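Local structure of isocitrate dehydrogenase [NAD] subunit 1, mitochondrial (Saccharomyces cerevisiae, 3BLX) at residues R161-A166 and N196-I201; S294-L299 and T309-A314. The protein forms with IDH2 the octameric mitochondrial enzyme that oxidatively decarboxylates isocitrate to 2-oxoglutarate with NAD(+), and also binds RNA. One frame throughout, in Å; residues are numbered along the deposited sequence.

Overall arrangement
From the N terminus, the chain first builds strands and helices up to helix 92-99 and strand 105-111, then passes through strands 124-130, 140-142 and 147-155 to reach helix 156-172. Contact 1 closes a long loop here: the chain runs through strand 177-182 and returns as helix 190-205, so that residues 161-166 meet residues 196-201. Contact 2 closes a shorter loop later, where helix 289-302 turns back into helix 306-320. The two follow in series, neither nested nor crossed, with centres 29 Å apart and nearest atoms about 10 Å apart. By the two-domain plan of this family, contact 1 probably belongs to the small domain, and contact 2 to the large domain formed by both chain ends.

Contact 1: R161-A166 and N196-I201; sequences RIARFA and NIITEI
Ile201 and Arg164 are brought together by similar first torsions: CG1 of Ile201 (chi1 -67°) and CG of Arg164 (chi1 -66°) each stand anti to their own carbonyl carbon. From there the CG1 branch takes CD1 over the arginine chain, roughly perpendicular to it. That methyl sits over one face of the Arg164 guanidinium, 3.6 Å above its plane and nearer the edge of the group than its middle, with CD1 3.7 Å from NH2. Arginine suits this border position: its extended chain, running straight from CG to NE, packs against isoleucine, while its charged end forms a salt bridge with Glu205 that should help fix the guanidinium's orientation.

Deeper in the interface Ala163 faces helix 190-205 directly. Its CB meets Ile198 CD1 at 3.5 Å and lies 4.2 Å from Ile201 CD1, so one small methyl fits between two isoleucine ends. Because alanine adds so little bulk, the backbones come close, with the CA atoms of Ala163 and Ile198 5.5 Å apart where the helices cross at -43°.

Ile198 also reaches Phe167, further along helix 156-172. On its other flank, that helix lays Ile162 and Phe165 against strands 105-111 and 124-130. The contact thus sets helix 190-205, the beta-alpha-beta crossover helix between parallel strands 177-182 and 210-215, beside a helix already packed on the sheet.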
loop_
_atom_site.group_PDB
_atom_site.type_symbol
_atom_site.label_atom_id
_atom_site.label_comp_id
_atom_site.label_asym_id
_atom_site.label_seq_id
_atom_site.Cartn_x
_atom_site.Cartn_y
_atom_site.Cartn_z
ATOM N N ARG E 161 1.481 -21.526 0.963
ATOM C CA ARG E 161 0.930 -21.295 -0.375
ATOM C C ARG E 161 0.974 -22.564 -1.213
ATOM O O ARG E 161 -0.029 -22.955 -1.837
ATOM C CB ARG E 161 1.750 -20.276 -1.139
ATOM C CG ARG E 161 1.175 -18.960 -1.218
ATOM C CD ARG E 161 1.799 -18.164 -2.365
ATOM N NE ARG E 161 3.262 -18.238 -2.463
ATOM C CZ ARG E 161 3.986 -17.247 -2.976
ATOM N NH1 ARG E 161 3.365 -16.143 -3.355
ATOM N NH2 ARG E 161 5.305 -17.329 -3.077
ATOM N N ILE E 162 2.151 -23.191 -1.261
ATOM C CA ILE E 162 2.307 -24.291 -2.191
ATOM C C ILE E 162 1.459 -25.473 -1.716
ATOM O O ILE E 162 0.890 -26.203 -2.515
ATOM C CB ILE E 162 3.789 -24.654 -2.487
ATOM C CG1 ILE E 162 3.866 -25.353 -3.840
ATOM C CG2 ILE E 162 4.383 -25.535 -1.405
ATOM C CD1 ILE E 162 3.220 -24.542 -4.953
ATOM N N ALA E 163 1.323 -25.620 -0.408
ATOM C CA ALA E 163 0.433 -26.641 0.147
ATOM C C ALA E 163 -1.017 -26.395 -0.264
ATOM O O ALA E 163 -1.711 -27.310 -0.703
ATOM C CB ALA E 163 0.526 -26.661 1.642
ATOM N N ARG E 164 -1.487 -25.160 -0.101
ATOM C CA ARG E 164 -2.888 -24.899 -0.373
ATOM C C ARG E 164 -3.103 -25.021 -1.856
ATOM O O ARG E 164 -4.162 -25.472 -2.312
ATOM C CB ARG E 164 -3.333 -23.526 0.138
ATOM C CG ARG E 164 -3.286 -23.467 1.647
ATOM C CD ARG E 164 -3.884 -22.192 2.209
ATOM N NE ARG E 164 -3.942 -22.313 3.661
ATOM C CZ ARG E 164 -3.133 -21.679 4.498
ATOM N NH1 ARG E 164 -2.204 -20.826 4.053
ATOM N NH2 ARG E 164 -3.266 -21.884 5.795
ATOM N N PHE E 165 -2.088 -24.646 -2.619
ATOM C CA PHE E 165 -2.211 -24.760 -4.063
ATOM C C PHE E 165 -2.410 -26.221 -4.459
ATOM O O PHE E 165 -3.306 -26.551 -5.237
ATOM C CB PHE E 165 -0.991 -24.212 -4.792
ATOM C CG PHE E 165 -1.092 -24.369 -6.266
ATOM C CD1 PHE E 165 -1.628 -23.354 -7.044
ATOM C CD2 PHE E 165 -0.715 -25.560 -6.874
ATOM C CE1 PHE E 165 -1.767 -23.515 -8.414
ATOM C CE2 PHE E 165 -0.848 -25.740 -8.237
ATOM C CZ PHE E 165 -1.380 -24.709 -9.014
ATOM N N ALA E 166 -1.554 -27.078 -3.923
ATOM C CA ALA E 166 -1.600 -28.504 -4.214
ATOM C C ALA E 166 -2.935 -29.126 -3.801
ATOM O O ALA E 166 -3.542 -29.894 -4.564
ATOM C CB ALA E 166 -0.448 -29.235 -3.533
ATOM N N ASN E 196 5.912 -31.102 7.629
ATOM C CA ASN E 196 4.935 -30.791 8.674
ATOM C C ASN E 196 3.832 -29.883 8.195
ATOM O O ASN E 196 2.656 -30.200 8.388
ATOM C CB ASN E 196 5.605 -30.165 9.885
ATOM C CG ASN E 196 6.467 -31.151 10.615
ATOM O OD1 ASN E 196 6.311 -32.381 10.444
ATOM N ND2 ASN E 196 7.406 -30.638 11.414
ATOM N N ILE E 197 4.205 -28.763 7.570
ATOM C CA ILE E 197 3.210 -27.829 7.092
ATOM C C ILE E 197 2.245 -28.496 6.115
ATOM O O ILE E 197 1.042 -28.249 6.179
ATOM C CB ILE E 197 3.837 -26.598 6.458
ATOM C CG1 ILE E 197 4.527 -25.767 7.537
ATOM C CG2 ILE E 197 2.770 -25.788 5.735
ATOM C CD1 ILE E 197 5.438 -24.639 6.992
ATOM N N ILE E 198 2.762 -29.353 5.228
ATOM C CA ILE E 198 1.891 -29.961 4.230
ATOM C C ILE E 198 0.910 -30.886 4.933
ATOM O O ILE E 198 -0.284 -30.837 4.673
ATOM C CB ILE E 198 2.647 -30.770 3.149
ATOM C CG1 ILE E 198 3.708 -29.924 2.434
ATOM C CG2 ILE E 198 1.655 -31.323 2.119
ATOM C CD1 ILE E 198 3.135 -28.961 1.466
ATOM N N THR E 199 1.409 -31.732 5.824
ATOM C CA THR E 199 0.530 -32.680 6.513
ATOM C C THR E 199 -0.487 -31.992 7.451
ATOM O O THR E 199 -1.611 -32.474 7.579
ATOM C CB THR E 199 1.309 -33.819 7.261
ATOM O OG1 THR E 199 1.937 -33.298 8.432
ATOM C CG2 THR E 199 2.375 -34.443 6.357
ATOM N N GLU E 200 -0.118 -30.872 8.079
ATOM C CA GLU E 200 -1.063 -30.151 8.937
ATOM C C GLU E 200 -2.173 -29.495 8.132
ATOM O O GLU E 200 -3.341 -29.570 8.492
ATOM C CB GLU E 200 -0.371 -29.071 9.788
ATOM C CG GLU E 200 0.642 -29.598 10.825
ATOM C CD GLU E 200 1.580 -28.501 11.352
ATOM O OE1 GLU E 200 1.343 -27.297 11.046
ATOM O OE2 GLU E 200 2.552 -28.851 12.068
ATOM N N ILE E 201 -1.806 -28.818 7.057
ATOM C CA ILE E 201 -2.788 -28.162 6.211
ATOM C C ILE E 201 -3.718 -29.197 5.601
ATOM O O ILE E 201 -4.882 -28.915 5.299
ATOM C CB ILE E 201 -2.107 -27.335 5.133
ATOM C CG1 ILE E 201 -1.378 -26.164 5.807
ATOM C CG2 ILE E 201 -3.116 -26.873 4.083
ATOM C CD1 ILE E 201 -1.283 -24.907 4.953
#

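Contact 2: S294-L299 and T309-A314; sequences SSTLML and TRISKA
Thr296 and Leu299 meet Ile311 mainly through methyl groups, and no ring, amide or guanidinium face or edge is used between the two helices. An aromatic ring nearby, Phe40 of helix 27-42, is touched by both Leu299 and Ile311.

Thr296 divides its branches by chemistry. With chi1 at 76°, OG1 is flanked by N and C of its own backbone, from where it hydrogen-bonds to the carbonyl oxygen of Leu293 in its own helix. CG2 is then directed across the gap and meets Ile311 CG2 at 3.7 Å, the two side chains passing one another with opposite headings. The same methyl is 4.5 Å from the backbone N of Ser312, beside a small residue.

Ile311 uses its other branch on Leu299. CG1 stands anti to the carbonyl carbon and leads to CD1, which comes 3.8 Å from Leu299 CD1, the leucine and isoleucine chains lying nearly perpendicular. A beta-branched residue thus serves two neighbours, one with each arm, and leucine's terminal methyl meets the longer arm.

The helices run nearly antiparallel, at 162°, with a closest approach of the segment axes of 9.6 Å, as two arms of a helical hairpin joined by a short turn. Since no hydrogen bond spans the gap and the Thr296 hydroxyl is satisfied within its own helix, cohesion here is probably due mainly to van der Waals contact and the burial of apolar surface.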
loop_
_atom_site.group_PDB
_atom_site.type_symbol
_atom_site.label_atom_id
_atom_site.label_comp_id
_atom_site.label_asym_id
_atom_site.label_seq_id
_atom_site.Cartn_x
_atom_site.Cartn_y
_atom_site.Cartn_z
ATOM N N SER E 294 -0.657 -28.268 -23.276
ATOM C CA SER E 294 -0.520 -27.146 -22.374
ATOM C C SER E 294 -1.489 -26.079 -22.834
ATOM O O SER E 294 -2.105 -25.408 -22.027
ATOM C CB SER E 294 0.913 -26.606 -22.408
ATOM O OG SER E 294 1.798 -27.537 -21.820
ATOM N N SER E 295 -1.612 -25.963 -24.146
ATOM C CA SER E 295 -2.538 -25.048 -24.784
ATOM C C SER E 295 -3.953 -25.276 -24.298
ATOM O O SER E 295 -4.726 -24.324 -24.169
ATOM C CB SER E 295 -2.515 -25.274 -26.302
ATOM O OG SER E 295 -2.951 -24.141 -26.980
ATOM N N THR E 296 -4.312 -26.539 -24.068
ATOM C CA THR E 296 -5.665 -26.844 -23.658
ATOM C C THR E 296 -5.864 -26.570 -22.175
ATOM O O THR E 296 -6.947 -26.163 -21.776
ATOM C CB THR E 296 -6.107 -28.266 -24.051
ATOM O OG1 THR E 296 -5.513 -29.225 -23.181
ATOM C CG2 THR E 296 -5.718 -28.548 -25.475
ATOM N N LEU E 297 -4.823 -26.766 -21.362
ATOM C CA LEU E 297 -4.864 -26.329 -19.963
ATOM C C LEU E 297 -5.198 -24.848 -19.904
ATOM O O LEU E 297 -5.981 -24.414 -19.073
ATOM C CB LEU E 297 -3.538 -26.577 -19.262
ATOM C CG LEU E 297 -3.201 -28.035 -18.960
ATOM C CD1 LEU E 297 -1.897 -28.162 -18.168
ATOM C CD2 LEU E 297 -4.327 -28.653 -18.182
ATOM N N MET E 298 -4.600 -24.078 -20.796
ATOM C CA MET E 298 -4.871 -22.650 -20.899
ATOM C C MET E 298 -6.329 -22.378 -21.284
ATOM O O MET E 298 -6.969 -21.504 -20.718
ATOM C CB MET E 298 -3.910 -21.975 -21.881
ATOM C CG MET E 298 -4.081 -20.498 -21.930
ATOM S SD MET E 298 -3.210 -19.753 -23.298
ATOM C CE MET E 298 -4.120 -20.464 -24.685
ATOM N N LEU E 299 -6.855 -23.132 -22.240
ATOM C CA LEU E 299 -8.246 -22.983 -22.644
ATOM C C LEU E 299 -9.189 -23.223 -21.454
ATOM O O LEU E 299 -10.077 -22.409 -21.188
ATOM C CB LEU E 299 -8.571 -23.929 -23.803
ATOM C CG LEU E 299 -7.940 -23.566 -25.157
ATOM C CD1 LEU E 299 -8.191 -24.655 -26.169
ATOM C CD2 LEU E 299 -8.424 -22.223 -25.690
ATOM N N THR E 309 -11.804 -29.595 -24.966
ATOM C CA THR E 309 -12.152 -31.009 -24.980
ATOM C C THR E 309 -11.961 -31.547 -26.398
ATOM O O THR E 309 -11.430 -32.642 -26.592
ATOM C CB THR E 309 -13.593 -31.247 -24.497
ATOM O OG1 THR E 309 -13.791 -30.572 -23.251
ATOM C CG2 THR E 309 -13.840 -32.718 -24.298
ATOM N N ARG E 310 -12.361 -30.745 -27.380
ATOM C CA ARG E 310 -12.246 -31.134 -28.772
ATOM C C ARG E 310 -10.788 -31.301 -29.191
ATOM O O ARG E 310 -10.408 -32.342 -29.729
ATOM C CB ARG E 310 -12.955 -30.116 -29.666
ATOM C CG ARG E 310 -14.473 -30.145 -29.547
ATOM C CD ARG E 310 -15.094 -28.944 -30.228
ATOM N NE ARG E 310 -14.565 -28.730 -31.573
ATOM C CZ ARG E 310 -14.966 -29.410 -32.638
ATOM N NH1 ARG E 310 -15.890 -30.351 -32.501
ATOM N NH2 ARG E 310 -14.443 -29.152 -33.831
ATOM N N ILE E 311 -9.980 -30.276 -28.928
ATOM C CA ILE E 311 -8.572 -30.300 -29.288
ATOM C C ILE E 311 -7.856 -31.445 -28.606
ATOM O O ILE E 311 -6.988 -32.087 -29.190
ATOM C CB ILE E 311 -7.874 -29.015 -28.919
ATOM C CG1 ILE E 311 -8.383 -27.890 -29.817
ATOM C CG2 ILE E 311 -6.372 -29.201 -29.042
ATOM C CD1 ILE E 311 -7.842 -26.536 -29.442
ATOM N N SER E 312 -8.247 -31.716 -27.371
ATOM C CA SER E 312 -7.645 -32.803 -26.625
ATOM C C SER E 312 -7.997 -34.177 -27.212
ATOM O O SER E 312 -7.154 -35.068 -27.279
ATOM C CB SER E 312 -8.056 -32.730 -25.155
ATOM O OG SER E 312 -7.323 -33.664 -24.365
ATOM N N LYS E 313 -9.250 -34.352 -27.617
ATOM C CA LYS E 313 -9.689 -35.613 -28.210
ATOM C C LYS E 313 -8.987 -35.831 -29.557
ATOM O O LYS E 313 -8.467 -36.903 -29.844
ATOM C CB LYS E 313 -11.205 -35.624 -28.382
ATOM C CG LYS E 313 -11.787 -36.982 -28.726
ATOM C CD LYS E 313 -13.302 -36.914 -28.869
ATOM C CE LYS E 313 -13.894 -38.295 -29.091
ATOM N NZ LYS E 313 -15.383 -38.248 -29.131
ATOM N N ALA E 314 -8.952 -34.791 -30.371
ATOM C CA ALA E 314 -8.201 -34.835 -31.615
ATOM C C ALA E 314 -6.748 -35.330 -31.467
ATOM O O ALA E 314 -6.317 -36.190 -32.224
ATOM C CB ALA E 314 -8.253 -33.461 -32.329
#